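Local coordinates for protein endoglucanase (Ganoderma lucidum, PDB 5D8Z) that probably hydrolyses internal beta-1,4-glucosidic bonds of cellulose, as a family 5 glycoside hydrolase endoglucanase, at residues Asn28-Asp33 against Gly312-Gly317; Asp118-Ala123 against Val161-His166; Gln193-Pro198 against Thr228-Asp233; Trp202-Thr207 against Val234-Asp239. All coordinates share one frame; numbering follows the deposited sequence.

Contact 1. Residues Asn28-Asp33 against Gly312-Gly317; sequences NIAGFD and GNFYQG
A30 and G312 form a parallel beta bridge where the first and last strands of the (beta/alpha)8 barrel, 24-30 and 303-312, come side by side and close the cylinder. The closure is mainly a backbone affair: N313 N donates to A30 O (3.2 Å, 159° at the hydrogen). The same oxygen lies 3.6 Å from G312 CA, so the two backbones lie close, G312 contributing no side chain. One residue earlier, CG2 of I29, anti to its own backbone N, rests 3.7 Å from G312 CA. Beyond G312 the chain turns away and F314 leans back toward the first strand. From its CB, the CG of F314 runs beside the backbone N (chi1 -82°) and carries the ring to the methyl of A30: CD2 comes to 4.1 Å and the next atom out, CE2, to 3.5 Å of A30 CB, which approaches the ring obliquely. F314 also stacks on Y318 and meets F34 edge to face, while its side chain is about 9 Å from a bound glucose. N28 starts the segment with its amide turned into the barrel, its OD1 taking a hydrogen bond from R76 and its ND2 giving to the carbonyls of G308 and T275. After A30 the strand gives way to a tight bend that brings the D33 carboxylate back to G31: G31 N donates to D33 OD1 at 2.8 Å, on the syn side of the carboxylate.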
# COMPACT_ATOMS: atom_id res chain seq x y z
N ASN A 28 -2.31 5.06 -5.30
CA ASN A 28 -1.00 5.20 -4.76
C ASN A 28 -0.39 6.46 -5.29
O ASN A 28 -0.30 6.62 -6.47
CB ASN A 28 -0.14 4.05 -5.19
CG ASN A 28 -0.40 2.80 -4.38
OD1 ASN A 28 0.22 2.61 -3.31
ND2 ASN A 28 -1.29 1.91 -4.89
N ILE A 29 0.04 7.36 -4.42
CA ILE A 29 0.71 8.56 -4.84
C ILE A 29 2.21 8.40 -4.65
O ILE A 29 2.74 8.68 -3.56
CB ILE A 29 0.22 9.74 -4.01
CG1 ILE A 29 -1.29 9.83 -4.03
CG2 ILE A 29 0.78 11.02 -4.55
CD1 ILE A 29 -1.95 9.57 -5.37
N ALA A 30 2.89 7.96 -5.71
CA ALA A 30 4.31 7.59 -5.63
C ALA A 30 5.30 8.70 -5.84
O ALA A 30 4.98 9.78 -6.31
CB ALA A 30 4.61 6.51 -6.62
N GLY A 31 6.54 8.42 -5.47
CA GLY A 31 7.62 9.41 -5.52
C GLY A 31 8.66 9.28 -4.42
O GLY A 31 9.84 9.30 -4.71
N PHE A 32 8.24 9.18 -3.16
CA PHE A 32 9.20 9.03 -2.06
C PHE A 32 9.84 7.66 -2.13
O PHE A 32 10.86 7.40 -1.46
CB PHE A 32 8.54 9.19 -0.69
CG PHE A 32 8.34 10.61 -0.25
CD1 PHE A 32 9.39 11.33 0.26
CD2 PHE A 32 7.09 11.21 -0.32
CE1 PHE A 32 9.21 12.64 0.68
CE2 PHE A 32 6.90 12.52 0.10
CZ PHE A 32 7.96 13.24 0.61
N ASP A 33 9.22 6.76 -2.90
CA ASP A 33 9.74 5.41 -3.04
C ASP A 33 10.73 5.29 -4.16
O ASP A 33 11.20 4.21 -4.44
CB ASP A 33 8.60 4.42 -3.29
CG ASP A 33 7.72 4.82 -4.47
OD1 ASP A 33 7.15 5.93 -4.38
OD2 ASP A 33 7.60 4.04 -5.46
N GLY A 312 0.86 10.32 -8.62
CA GLY A 312 2.00 11.01 -8.01
C GLY A 312 2.93 11.52 -9.09
O GLY A 312 2.48 12.24 -9.99
N ASN A 313 4.22 11.19 -9.06
CA ASN A 313 5.02 11.75 -10.12
C ASN A 313 5.74 10.77 -11.01
O ASN A 313 6.93 10.79 -11.19
CB ASN A 313 5.86 12.96 -9.67
CG ASN A 313 6.77 12.65 -8.57
OD1 ASN A 313 7.09 11.49 -8.35
ND2 ASN A 313 7.20 13.66 -7.86
N PHE A 314 4.91 9.93 -11.60
CA PHE A 314 5.26 9.17 -12.77
C PHE A 314 5.05 10.06 -13.98
O PHE A 314 4.11 10.81 -14.01
CB PHE A 314 4.37 7.91 -12.85
CG PHE A 314 4.85 6.77 -11.97
CD1 PHE A 314 5.86 5.91 -12.40
CD2 PHE A 314 4.30 6.55 -10.72
CE1 PHE A 314 6.31 4.88 -11.60
CE2 PHE A 314 4.75 5.51 -9.92
CZ PHE A 314 5.76 4.68 -10.36
N TYR A 315 5.93 9.96 -14.97
CA TYR A 315 5.73 10.63 -16.27
C TYR A 315 4.50 10.09 -17.01
O TYR A 315 3.92 9.09 -16.61
CB TYR A 315 6.98 10.45 -17.13
CG TYR A 315 8.24 11.05 -16.52
CD1 TYR A 315 9.45 10.32 -16.48
CD2 TYR A 315 8.24 12.34 -15.97
CE1 TYR A 315 10.61 10.86 -15.93
CE2 TYR A 315 9.39 12.89 -15.41
CZ TYR A 315 10.57 12.15 -15.39
OH TYR A 315 11.71 12.68 -14.83
N GLN A 316 4.09 10.76 -18.07
CA GLN A 316 2.80 10.43 -18.68
C GLN A 316 2.83 9.03 -19.32
O GLN A 316 1.91 8.23 -19.15
CB GLN A 316 2.41 11.49 -19.70
CG GLN A 316 0.93 11.50 -20.10
CD GLN A 316 0.66 12.32 -21.39
OE1 GLN A 316 -0.49 12.42 -21.83
NE2 GLN A 316 1.71 12.90 -21.98
N GLY A 317 3.92 8.72 -20.01
CA GLY A 317 4.04 7.46 -20.72
C GLY A 317 4.27 6.24 -19.85
O GLY A 317 4.54 5.15 -20.34

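Contact 2. Residues Asp118-Ala123 against Val161-His166; sequences DVHNYA and VMNEPH. With BGC (beta-D-glucopyranose), chain C.
N163 fits its amide into the corner made by two rings of the segment 118-123. The amide is stacked on the H120 imidazole, the planes only 15° apart and ND2 over the ring face; N163 ND2 also stands 3.7 Å from Y122 CE2, over the phenol face. CG of N163 is anti to the backbone N (chi1 179°), which extends the group into this corner, where OD1 accepts a hydrogen bond from R76. H120 is held by D118, ND1 donating to OD2 at 2.7 Å. The second bump is M162, whose bent chain tucks its sulfur into the hollow of the loop 121-123; A123 N makes a weak hydrogen bond to M162 SD (3.1 Å). N163 N bonds to V119 O at 3.0 Å. Further along both segments, A123 CB meets P165 CB at 4.0 Å. E164, of the glycan pocket, accepts from O4 of the chain C glucose through OE1 (3.1 Å) and from H235 ND1 through OE2; N163-E164-P165 probably represents the Asn-Glu-Pro signature of family 5. The loops follow the third and fourth TIM-barrel strands, 114-119 and 157-160, with helix 137-149 packed on V119 and M162, and W174 of helix 171-187 against A123 and P165.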
# COMPACT_ATOMS: atom_id res chain seq x y z
N ASP A 118 2.88 3.64 4.01
CA ASP A 118 3.45 2.38 3.49
C ASP A 118 4.97 2.39 3.48
O ASP A 118 5.57 3.13 2.68
CB ASP A 118 2.99 2.19 2.03
CG ASP A 118 3.74 1.06 1.30
OD1 ASP A 118 3.84 -0.09 1.84
OD2 ASP A 118 4.21 1.32 0.17
N VAL A 119 5.60 1.58 4.33
CA VAL A 119 7.06 1.46 4.31
C VAL A 119 7.42 0.52 3.17
O VAL A 119 7.15 -0.68 3.22
CB VAL A 119 7.67 0.93 5.63
CG1 VAL A 119 9.16 0.77 5.47
CG2 VAL A 119 7.40 1.86 6.79
N HIS A 120 8.05 1.07 2.14
CA HIS A 120 8.20 0.42 0.85
C HIS A 120 9.51 -0.34 0.69
O HIS A 120 10.27 -0.09 -0.21
CB HIS A 120 8.10 1.47 -0.23
CG HIS A 120 7.48 0.97 -1.49
ND1 HIS A 120 6.11 0.91 -1.67
CD2 HIS A 120 8.03 0.51 -2.64
CE1 HIS A 120 5.84 0.43 -2.87
NE2 HIS A 120 6.99 0.18 -3.48
N ASN A 121 9.75 -1.31 1.56
CA ASN A 121 11.04 -1.98 1.61
C ASN A 121 11.15 -3.45 1.27
O ASN A 121 12.26 -3.97 1.34
CB ASN A 121 11.63 -1.77 2.98
CG ASN A 121 12.50 -0.57 3.01
OD1 ASN A 121 13.72 -0.69 3.00
ND2 ASN A 121 11.90 0.59 2.96
N TYR A 122 10.07 -4.13 0.87
CA TYR A 122 10.17 -5.54 0.43
C TYR A 122 10.75 -6.42 1.53
O TYR A 122 11.51 -7.34 1.29
CB TYR A 122 11.03 -5.63 -0.84
CG TYR A 122 10.55 -4.68 -1.90
CD1 TYR A 122 11.02 -3.36 -1.95
CD2 TYR A 122 9.59 -5.08 -2.84
CE1 TYR A 122 10.56 -2.48 -2.93
CE2 TYR A 122 9.15 -4.22 -3.83
CZ TYR A 122 9.64 -2.92 -3.86
OH TYR A 122 9.19 -2.07 -4.83
N ALA A 123 10.40 -6.08 2.77
CA ALA A 123 10.88 -6.80 3.95
C ALA A 123 12.38 -6.80 4.11
O ALA A 123 12.91 -7.58 4.90
CB ALA A 123 10.34 -8.23 3.99
N VAL A 161 2.45 -2.03 7.24
CA VAL A 161 3.64 -2.52 7.90
C VAL A 161 4.79 -2.69 6.93
O VAL A 161 5.89 -2.23 7.19
CB VAL A 161 3.37 -3.88 8.60
CG1 VAL A 161 4.66 -4.51 9.07
CG2 VAL A 161 2.45 -3.69 9.80
N MET A 162 4.55 -3.34 5.81
CA MET A 162 5.61 -3.56 4.87
C MET A 162 5.11 -3.88 3.49
O MET A 162 4.23 -4.71 3.32
CB MET A 162 6.48 -4.72 5.33
CG MET A 162 7.59 -5.08 4.36
SD MET A 162 8.80 -3.77 4.06
CE MET A 162 9.33 -3.43 5.73
N ASN A 163 5.74 -3.26 2.51
CA ASN A 163 5.35 -3.43 1.14
C ASN A 163 5.99 -4.64 0.50
O ASN A 163 7.19 -4.78 0.52
CB ASN A 163 5.78 -2.24 0.34
CG ASN A 163 5.39 -2.38 -1.10
OD1 ASN A 163 4.22 -2.31 -1.44
ND2 ASN A 163 6.37 -2.60 -1.96
N GLU A 164 5.16 -5.48 -0.10
CA GLU A 164 5.60 -6.62 -0.93
C GLU A 164 6.77 -7.50 -0.48
O GLU A 164 7.73 -7.67 -1.21
CB GLU A 164 5.81 -6.15 -2.36
CG GLU A 164 4.50 -5.90 -3.07
CD GLU A 164 4.66 -5.60 -4.55
OE1 GLU A 164 5.82 -5.42 -4.99
OE2 GLU A 164 3.63 -5.53 -5.28
N PRO A 165 6.66 -8.12 0.69
CA PRO A 165 7.63 -9.16 1.01
C PRO A 165 7.67 -10.23 -0.08
O PRO A 165 6.64 -10.59 -0.64
CB PRO A 165 7.09 -9.78 2.30
CG PRO A 165 6.07 -8.82 2.85
CD PRO A 165 5.69 -7.87 1.77
N HIS A 166 8.86 -10.70 -0.39
CA HIS A 166 9.02 -11.69 -1.40
C HIS A 166 10.26 -12.48 -1.11
O HIS A 166 11.11 -12.03 -0.36
CB HIS A 166 9.11 -11.06 -2.76
CG HIS A 166 10.39 -10.35 -3.02
ND1 HIS A 166 11.52 -11.00 -3.48
CD2 HIS A 166 10.73 -9.04 -2.92
CE1 HIS A 166 12.50 -10.13 -3.63
NE2 HIS A 166 12.04 -8.93 -3.29
C2 BGC C . 7.86 -6.45 -9.82
C3 BGC C . 7.29 -5.23 -9.06
C4 BGC C . 5.82 -5.40 -8.70
C5 BGC C . 5.57 -6.78 -8.06
C6 BGC C . 4.08 -7.07 -7.93
C1 BGC C . 7.46 -7.84 -9.25
O2 BGC C . 9.29 -6.33 -9.81
O3 BGC C . 7.35 -4.02 -9.84
O4 BGC C . 5.47 -4.25 -7.89
O5 BGC C . 6.09 -7.87 -8.84
O6 BGC C . 3.68 -8.19 -8.73

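Contact 3. Residues Gln193-Pro198 against Thr228-Asp233; sequences QIILLP and TNLIFD
I195, L196 and L197 run parallel to L230, I231 and F232 in register, the short strand axes 4.1 Å apart at their closest and 39° from parallel. The ladder alternates between the strands: I195 N gives to N229 O (3.1 Å), I231 N to I195 O (2.9 Å), L197 N to I231 O (2.8 Å) and D233 N to L197 O (2.8 Å). These are the fifth and sixth strands of the TIM barrel, the two beta strands of a beta-alpha-beta unit with helix 213-218 between them, and their residues alternate between its interior and its helical coat. L197 CG sits beside its backbone N, which sets CD1 across L230 CB at 4.1 Å and also near F232 CE1; I195 and L230 share this outer face, where R186 of helix 171-187 packs on both. On the inner face L196 CD2 reaches I231 CB, and L196 CB lies against the carboxylate of D233, with OD2 at 3.7 Å. F273 of strand 272-277 touches L196 and I231 from the next strand. At the start of the pair, I194 CG2 presses on I231 CG1 at 3.5 Å.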
# COMPACT_ATOMS: atom_id res chain seq x y z
N GLN A 193 -6.52 2.50 14.78
CA GLN A 193 -6.24 2.36 13.36
C GLN A 193 -6.21 0.93 12.87
O GLN A 193 -6.07 -0.03 13.64
CB GLN A 193 -4.91 2.99 13.00
CG GLN A 193 -4.89 4.50 13.14
CD GLN A 193 -4.66 4.93 14.55
OE1 GLN A 193 -4.99 4.21 15.47
NE2 GLN A 193 -4.06 6.07 14.72
N ILE A 194 -6.40 0.82 11.56
CA ILE A 194 -6.17 -0.40 10.81
C ILE A 194 -4.66 -0.57 10.73
O ILE A 194 -3.91 0.42 10.69
CB ILE A 194 -6.66 -0.27 9.35
CG1 ILE A 194 -8.12 0.18 9.29
CG2 ILE A 194 -6.42 -1.54 8.58
CD1 ILE A 194 -8.85 -0.18 8.00
N ILE A 195 -4.23 -1.81 10.70
CA ILE A 195 -2.88 -2.16 10.37
C ILE A 195 -2.95 -3.26 9.32
O ILE A 195 -3.73 -4.21 9.45
CB ILE A 195 -2.14 -2.65 11.58
CG1 ILE A 195 -1.99 -1.54 12.62
CG2 ILE A 195 -0.78 -3.14 11.16
CD1 ILE A 195 -1.55 -2.06 14.00
N LEU A 196 -2.17 -3.09 8.25
CA LEU A 196 -2.22 -3.98 7.10
C LEU A 196 -1.13 -5.01 7.32
O LEU A 196 -0.04 -4.66 7.81
CB LEU A 196 -2.00 -3.22 5.79
CG LEU A 196 -3.07 -2.13 5.58
CD1 LEU A 196 -2.67 -1.04 4.60
CD2 LEU A 196 -4.39 -2.74 5.15
N LEU A 197 -1.42 -6.27 7.03
CA LEU A 197 -0.47 -7.31 7.29
C LEU A 197 -0.14 -8.00 5.99
O LEU A 197 -1.01 -8.64 5.39
CB LEU A 197 -1.01 -8.33 8.28
CG LEU A 197 -1.94 -7.88 9.39
CD1 LEU A 197 -2.20 -9.10 10.26
CD2 LEU A 197 -1.37 -6.74 10.20
N PRO A 198 1.13 -7.91 5.57
CA PRO A 198 1.61 -8.42 4.33
C PRO A 198 2.27 -9.77 4.49
O PRO A 198 2.88 -10.02 5.53
CB PRO A 198 2.69 -7.42 3.98
CG PRO A 198 3.31 -7.12 5.32
CD PRO A 198 2.21 -7.27 6.33
N THR A 228 -9.19 -7.38 15.96
CA THR A 228 -9.86 -6.18 15.53
C THR A 228 -8.89 -5.28 14.77
O THR A 228 -7.79 -4.96 15.26
CB THR A 228 -10.41 -5.42 16.73
OG1 THR A 228 -11.36 -6.26 17.37
CG2 THR A 228 -11.07 -4.09 16.30
N ASN A 229 -9.32 -4.87 13.58
CA ASN A 229 -8.58 -3.89 12.80
C ASN A 229 -7.18 -4.31 12.35
O ASN A 229 -6.29 -3.48 12.26
CB ASN A 229 -8.55 -2.58 13.59
CG ASN A 229 -9.82 -1.80 13.41
OD1 ASN A 229 -10.64 -2.17 12.57
ND2 ASN A 229 -9.98 -0.70 14.14
N LEU A 230 -7.02 -5.60 12.10
CA LEU A 230 -5.81 -6.13 11.52
C LEU A 230 -6.26 -6.78 10.23
O LEU A 230 -6.97 -7.78 10.25
CB LEU A 230 -5.18 -7.20 12.41
CG LEU A 230 -4.85 -6.87 13.86
CD1 LEU A 230 -4.28 -8.11 14.50
CD2 LEU A 230 -3.86 -5.72 13.94
N ILE A 231 -5.86 -6.20 9.12
CA ILE A 231 -6.44 -6.54 7.85
C ILE A 231 -5.28 -7.04 7.03
O ILE A 231 -4.21 -6.47 7.08
CB ILE A 231 -7.04 -5.26 7.21
CG1 ILE A 231 -8.03 -4.59 8.18
CG2 ILE A 231 -7.65 -5.55 5.84
CD1 ILE A 231 -9.29 -5.38 8.50
N PHE A 232 -5.50 -8.11 6.29
CA PHE A 232 -4.47 -8.59 5.38
C PHE A 232 -4.28 -7.63 4.22
O PHE A 232 -5.19 -6.96 3.80
CB PHE A 232 -4.78 -10.02 4.93
CG PHE A 232 -4.89 -10.96 6.07
CD1 PHE A 232 -3.75 -11.34 6.77
CD2 PHE A 232 -6.11 -11.39 6.52
CE1 PHE A 232 -3.84 -12.17 7.88
CE2 PHE A 232 -6.21 -12.24 7.63
CZ PHE A 232 -5.07 -12.63 8.31
N ASP A 233 -3.05 -7.57 3.75
CA ASP A 233 -2.59 -6.61 2.77
C ASP A 233 -2.26 -7.44 1.58
O ASP A 233 -1.39 -8.30 1.66
CB ASP A 233 -1.30 -5.97 3.32
CG ASP A 233 -0.81 -4.78 2.49
OD1 ASP A 233 -1.40 -4.52 1.42
OD2 ASP A 233 0.19 -4.12 2.90

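Contact 4. Residues Trp202-Thr207 against Val234-Asp239. With BGC (beta-D-glucopyranose), chain B; BGC (beta-D-glucopyranose), chain C.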
# COMPACT_ATOMS: atom_id res chain seq x y z
N TRP A 202 5.42 -11.28 -2.91
CA TRP A 202 4.99 -9.93 -3.21
C TRP A 202 3.55 -9.73 -2.78
O TRP A 202 2.80 -9.02 -3.46
CB TRP A 202 5.13 -9.63 -4.71
CG TRP A 202 6.41 -10.10 -5.27
CD1 TRP A 202 6.71 -11.37 -5.67
CD2 TRP A 202 7.60 -9.33 -5.48
NE1 TRP A 202 8.01 -11.44 -6.11
CE2 TRP A 202 8.58 -10.21 -6.01
CE3 TRP A 202 7.94 -7.99 -5.28
CZ2 TRP A 202 9.87 -9.78 -6.34
CZ3 TRP A 202 9.22 -7.57 -5.62
CH2 TRP A 202 10.16 -8.46 -6.15
N THR A 203 3.18 -10.33 -1.64
CA THR A 203 1.77 -10.42 -1.19
C THR A 203 0.82 -10.69 -2.32
O THR A 203 -0.27 -10.13 -2.37
CB THR A 203 1.22 -9.13 -0.51
OG1 THR A 203 1.88 -7.95 -1.01
CG2 THR A 203 1.36 -9.19 0.96
N SER A 204 1.22 -11.52 -3.26
CA SER A 204 0.29 -11.88 -4.29
C SER A 204 -0.97 -12.41 -3.59
O SER A 204 -0.88 -13.19 -2.63
CB SER A 204 0.90 -12.93 -5.20
OG SER A 204 -0.09 -13.56 -5.97
N ALA A 205 -2.12 -11.94 -4.04
CA ALA A 205 -3.42 -12.44 -3.58
C ALA A 205 -3.70 -13.88 -3.99
O ALA A 205 -4.51 -14.55 -3.38
CB ALA A 205 -4.53 -11.56 -4.12
N GLU A 206 -3.07 -14.33 -5.07
CA GLU A 206 -3.26 -15.67 -5.59
C GLU A 206 -2.65 -16.74 -4.69
O GLU A 206 -3.19 -17.81 -4.56
CB GLU A 206 -2.64 -15.76 -6.97
CG GLU A 206 -2.78 -17.10 -7.67
CD GLU A 206 -2.97 -16.92 -9.17
OE1 GLU A 206 -3.77 -16.03 -9.56
OE2 GLU A 206 -2.34 -17.65 -9.97
N THR A 207 -1.51 -16.45 -4.08
CA THR A 207 -0.83 -17.45 -3.25
C THR A 207 -0.97 -17.16 -1.78
O THR A 207 -0.43 -17.90 -0.97
CB THR A 207 0.67 -17.45 -3.55
OG1 THR A 207 1.18 -16.14 -3.25
CG2 THR A 207 0.90 -17.78 -5.01
N VAL A 234 -2.94 -7.23 0.47
CA VAL A 234 -2.64 -8.01 -0.73
C VAL A 234 -2.57 -7.13 -1.97
O VAL A 234 -3.13 -6.03 -2.01
CB VAL A 234 -3.62 -9.18 -0.94
CG1 VAL A 234 -3.73 -10.01 0.33
CG2 VAL A 234 -5.00 -8.68 -1.33
N HIS A 235 -1.86 -7.66 -2.96
CA HIS A 235 -1.55 -6.98 -4.20
C HIS A 235 -1.83 -7.96 -5.35
O HIS A 235 -1.67 -9.17 -5.19
CB HIS A 235 -0.08 -6.60 -4.20
CG HIS A 235 0.28 -5.51 -3.24
ND1 HIS A 235 1.49 -4.86 -3.30
CD2 HIS A 235 -0.41 -4.92 -2.24
CE1 HIS A 235 1.54 -3.94 -2.35
NE2 HIS A 235 0.39 -3.95 -1.70
N LYS A 236 -2.25 -7.43 -6.50
CA LYS A 236 -2.64 -8.22 -7.69
C LYS A 236 -2.74 -7.38 -8.96
O LYS A 236 -3.50 -6.38 -9.03
CB LYS A 236 -3.99 -8.90 -7.48
CG LYS A 236 -3.90 -10.41 -7.44
CD LYS A 236 -3.66 -10.97 -8.82
CE LYS A 236 -2.58 -12.03 -8.85
NZ LYS A 236 -2.27 -12.35 -10.28
N TYR A 237 -2.00 -7.81 -9.98
CA TYR A 237 -1.94 -7.10 -11.25
C TYR A 237 -2.61 -7.96 -12.29
O TYR A 237 -2.88 -9.12 -12.02
CB TYR A 237 -0.49 -6.81 -11.59
CG TYR A 237 0.06 -5.71 -10.72
CD1 TYR A 237 -0.19 -4.38 -11.02
CD2 TYR A 237 0.79 -5.99 -9.57
CE1 TYR A 237 0.31 -3.36 -10.24
CE2 TYR A 237 1.27 -4.98 -8.78
CZ TYR A 237 1.03 -3.67 -9.12
OH TYR A 237 1.50 -2.64 -8.35
N LEU A 238 -2.87 -7.42 -13.48
CA LEU A 238 -3.71 -8.10 -14.45
C LEU A 238 -2.95 -8.67 -15.65
O LEU A 238 -3.57 -9.07 -16.65
CB LEU A 238 -4.83 -7.16 -14.90
CG LEU A 238 -5.97 -7.01 -13.86
CD1 LEU A 238 -5.58 -6.06 -12.74
CD2 LEU A 238 -7.29 -6.55 -14.46
N ASP A 239 -1.63 -8.74 -15.56
CA ASP A 239 -0.82 -9.19 -16.70
C ASP A 239 -0.40 -10.62 -16.47
O ASP A 239 -0.55 -11.12 -15.36
CB ASP A 239 0.38 -8.28 -16.96
CG ASP A 239 1.20 -8.00 -15.71
OD1 ASP A 239 0.62 -7.93 -14.61
OD2 ASP A 239 2.43 -7.82 -15.85
C2 BGC B . 6.30 -12.39 -10.01
C3 BGC B . 6.28 -10.85 -9.86
C4 BGC B . 7.70 -10.25 -9.89
C5 BGC B . 8.67 -10.98 -10.87
C6 BGC B . 10.13 -10.79 -10.48
C1 BGC B . 7.13 -12.79 -11.23
O1 BGC B . 7.07 -14.21 -11.45
O2 BGC B . 4.96 -12.90 -10.13
O3 BGC B . 5.58 -10.48 -8.65
O4 BGC B . 7.64 -8.85 -10.26
O5 BGC B . 8.49 -12.40 -10.99
O6 BGC B . 10.91 -11.71 -11.24
C2 BGC C . 7.86 -6.45 -9.82
C3 BGC C . 7.29 -5.23 -9.06
C4 BGC C . 5.82 -5.40 -8.70
C5 BGC C . 5.57 -6.78 -8.06
C6 BGC C . 4.08 -7.07 -7.93
C1 BGC C . 7.46 -7.84 -9.25
O2 BGC C . 9.29 -6.33 -9.81
O3 BGC C . 7.35 -4.02 -9.84
O4 BGC C . 5.47 -4.25 -7.89
O5 BGC C . 6.09 -7.87 -8.84
O6 BGC C . 3.68 -8.19 -8.73
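T203, S204 and A205 clasp H235 by two backbone hydrogen bonds, just past the C-terminal end of strand 194-198 in the TIM barrel and beside the end of strand 230-235. H235 N donates to T203 O (3.0 Å, 161° at the hydrogen), and H235 O accepts from A205 N (3.0 Å). The hydroxyl of T203 makes a weak bond to W202 O at 2.8 Å and lies over one face of the H235 imidazole, 3.7 Å from its CG. Both ring nitrogens of that histidine are engaged: ND1 with E164 OE2, and NE2 more weakly with T275. S204 OG accepts from E206 N, an ST turn; alongside it A205 CB packs on K236 CG at 3.6 Å, while the K236 amine bonds to N253 OD1. E206 OE1, at 4.0 Å from K236 NZ, is too far for a salt bridge. W202 offers one indole face to both glucoses and has H166 stacked on the other. O3 of the chain B glucose stands over its five-membered ring, 3.3 Å from W202 CD1, and C5 of the chain C glucose is 3.8 Å from W202 CE3.

All four contacts belong to the one eight-stranded parallel barrel. Contact 1 joins its first and last strands, so contacts 2, 3 and 4 are nested within the chain it closes. Contact 2 comes next along the chain; contacts 3 and 4 follow, with their segments alternating and strand 230-235 used by both. Centres of contacts 1 and 3 lie about 25 Å apart on opposite sides of the chain's centre, those of contacts 2 and 4 about 14 Å. Contacts 2 and 4 share the chain C glucose, so loops after neighbouring strands are brought together around the sugar pocket, while contact 3 forms barrel wall beside them and touches both, through P198 among others.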